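PDB 4I1A: response regulator aspartate phosphatase I from Bacillus subtilis subsp. subtilis, which dephosphorylates the sporulation phosphotransferase Spo0F and activates expression, excision and transfer of the mobile element ICEBs1 by inactivating its repressor ImmR. Local coordinates for residues N164-A169 with F188-N193. Residues are numbered along the deposited sequence; the frame is centred on the assembly and turned at random.
Sequences NYANRA and FIVAGN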
loop_
_atom_site.group_PDB
_atom_site.type_symbol
_atom_site.label_atom_id
_atom_site.label_comp_id
_atom_site.label_asym_id
_atom_site.label_seq_id
_atom_site.Cartn_x
_atom_site.Cartn_y
_atom_site.Cartn_z
ATOM N N ASN A 164 -3.232 17.384 -0.245
ATOM C CA ASN A 164 -3.474 18.723 0.278
ATOM C C ASN A 164 -4.060 18.647 1.685
ATOM O O ASN A 164 -3.555 19.276 2.618
ATOM C CB ASN A 164 -4.408 19.506 -0.640
ATOM C CG ASN A 164 -4.538 20.976 -0.235
ATOM O OD1 ASN A 164 -5.260 21.317 0.707
ATOM N ND2 ASN A 164 -3.842 21.854 -0.957
ATOM N N TYR A 165 -5.116 17.858 1.842
ATOM C CA TYR A 165 -5.778 17.746 3.136
ATOM C C TYR A 165 -4.913 17.024 4.163
ATOM O O TYR A 165 -5.024 17.280 5.360
ATOM C CB TYR A 165 -7.162 17.101 2.999
ATOM C CG TYR A 165 -8.208 18.084 2.508
ATOM C CD1 TYR A 165 -8.867 18.932 3.393
ATOM C CD2 TYR A 165 -8.521 18.180 1.156
ATOM C CE1 TYR A 165 -9.823 19.841 2.944
ATOM C CE2 TYR A 165 -9.468 19.090 0.699
ATOM C CZ TYR A 165 -10.114 19.916 1.598
ATOM O OH TYR A 165 -11.058 20.811 1.143
ATOM N N ALA A 166 -4.043 16.140 3.689
ATOM C CA ALA A 166 -3.143 15.400 4.570
ATOM C C ALA A 166 -2.102 16.341 5.155
ATOM O O ALA A 166 -1.886 16.371 6.372
ATOM C CB ALA A 166 -2.467 14.270 3.813
ATOM N N ASN A 167 -1.463 17.116 4.286
ATOM C CA ASN A 167 -0.466 18.085 4.737
ATOM C C ASN A 167 -0.997 19.096 5.751
ATOM O O ASN A 167 -0.302 19.429 6.719
ATOM C CB ASN A 167 0.194 18.794 3.548
ATOM C CG ASN A 167 1.250 17.934 2.876
ATOM O OD1 ASN A 167 2.076 17.308 3.546
ATOM N ND2 ASN A 167 1.223 17.890 1.550
ATOM N N ARG A 168 -2.220 19.580 5.532
ATOM C CA ARG A 168 -2.826 20.556 6.443
ATOM C C ARG A 168 -3.005 19.949 7.828
ATOM O O ARG A 168 -2.758 20.607 8.833
ATOM C CB ARG A 168 -4.176 21.060 5.917
ATOM C CG ARG A 168 -4.097 21.978 4.705
ATOM C CD ARG A 168 -5.433 22.669 4.476
ATOM N NE ARG A 168 -5.906 23.344 5.687
ATOM C CZ ARG A 168 -5.741 24.640 5.949
ATOM N NH1 ARG A 168 -5.120 25.428 5.080
ATOM N NH2 ARG A 168 -6.206 25.156 7.083
ATOM N N ALA A 169 -3.440 18.692 7.874
ATOM C CA ALA A 169 -3.547 17.959 9.134
ATOM C C ALA A 169 -2.168 17.697 9.729
ATOM O O ALA A 169 -1.963 17.858 10.931
ATOM C CB ALA A 169 -4.283 16.645 8.929
ATOM N N PHE A 188 1.781 8.742 6.410
ATOM C CA PHE A 188 1.499 7.571 5.571
ATOM C C PHE A 188 0.628 7.974 4.399
ATOM O O PHE A 188 0.822 7.495 3.289
ATOM C CB PHE A 188 0.802 6.427 6.343
ATOM C CG PHE A 188 1.723 5.602 7.217
ATOM C CD1 PHE A 188 3.047 5.971 7.419
ATOM C CD2 PHE A 188 1.253 4.461 7.852
ATOM C CE1 PHE A 188 3.898 5.215 8.245
ATOM C CE2 PHE A 188 2.092 3.696 8.679
ATOM C CZ PHE A 188 3.420 4.074 8.875
ATOM N N ILE A 189 -0.353 8.836 4.649
ATOM C CA ILE A 189 -1.236 9.285 3.574
ATOM C C ILE A 189 -0.424 10.053 2.529
ATOM O O ILE A 189 -0.556 9.805 1.329
ATOM C CB ILE A 189 -2.390 10.173 4.094
ATOM C CG1 ILE A 189 -3.169 9.458 5.197
ATOM C CG2 ILE A 189 -3.334 10.554 2.960
ATOM C CD1 ILE A 189 -3.936 8.262 4.709
ATOM N N VAL A 190 0.410 10.984 2.994
ATOM C CA VAL A 190 1.246 11.767 2.096
ATOM C C VAL A 190 2.072 10.830 1.228
ATOM O O VAL A 190 2.032 10.907 -0.004
ATOM C CB VAL A 190 2.173 12.740 2.865
ATOM C CG1 VAL A 190 3.203 13.348 1.919
ATOM C CG2 VAL A 190 1.349 13.845 3.540
ATOM N N ALA A 191 2.784 9.923 1.888
ATOM C CA ALA A 191 3.649 8.947 1.222
ATOM C C ALA A 191 2.895 7.966 0.317
ATOM O O ALA A 191 3.397 7.606 -0.745
ATOM C CB ALA A 191 4.446 8.195 2.240
ATOM N N GLY A 192 1.707 7.526 0.739
ATOM C CA GLY A 192 0.847 6.701 -0.103
ATOM C C GLY A 192 0.456 7.436 -1.382
ATOM O O GLY A 192 0.454 6.864 -2.472
ATOM N N ASN A 193 0.117 8.715 -1.248
ATOM C CA ASN A 193 -0.197 9.539 -2.409
ATOM C C ASN A 193 1.010 9.695 -3.332
ATOM O O ASN A 193 0.884 9.607 -4.552
ATOM C CB ASN A 193 -0.694 10.904 -1.963
ATOM C CG ASN A 193 -2.146 10.883 -1.527
ATOM O OD1 ASN A 193 -3.025 10.518 -2.302
ATOM N ND2 ASN A 193 -2.406 11.285 -0.281
#
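Two successive helices of the tetratricopeptide-repeat (TPR) domain, 159-173 and 180-196, pack here through Ala166 and Asn167 on one and Ile189 and Val190 on the other. Over these short segments the axes approach to 9.0 Å, with N-to-C directions 152° apart, an antiparallel pairing. Ala166 faces Val190, their CA atoms 6.2 Å from each other. The methyl of Ala166 meets the gamma methyls of two consecutive residues: its CB lies 3.8 Å from Val190 CG2 and 3.9 Å from Ile189 CG2. Ile189 turns this methyl to the contact with CG2 anti to the backbone N, while its longer arm, CG1 and CD1, leads away from residues 164-169. Segment 164-169 falls in the predicted TPR 2 (150-183) and segment 188-193 in the predicted TPR 3 (184-217), so the seam lies between consecutive predicted repeats, consistent with the right-handed stacking of TPR superhelices. At its less buried margin Asn167 crosses Val190 at about a right angle. With CG beside the backbone N (chi1 -78°), the amide reaches over to Val190, and OD1 lies 3.5 Å from Val190 CG2, the same methyl that meets Ala166; this is an approach of a polar atom to a methyl. On its own helix, one turn beyond Ile189, Asn193 uses ND2 to hydrogen-bond Ser162 OG, adding a polar tie to helix 159-173 beside the methyl contacts. Val190 also touches Gln206 of helix 200-215, which lies in the same predicted repeat.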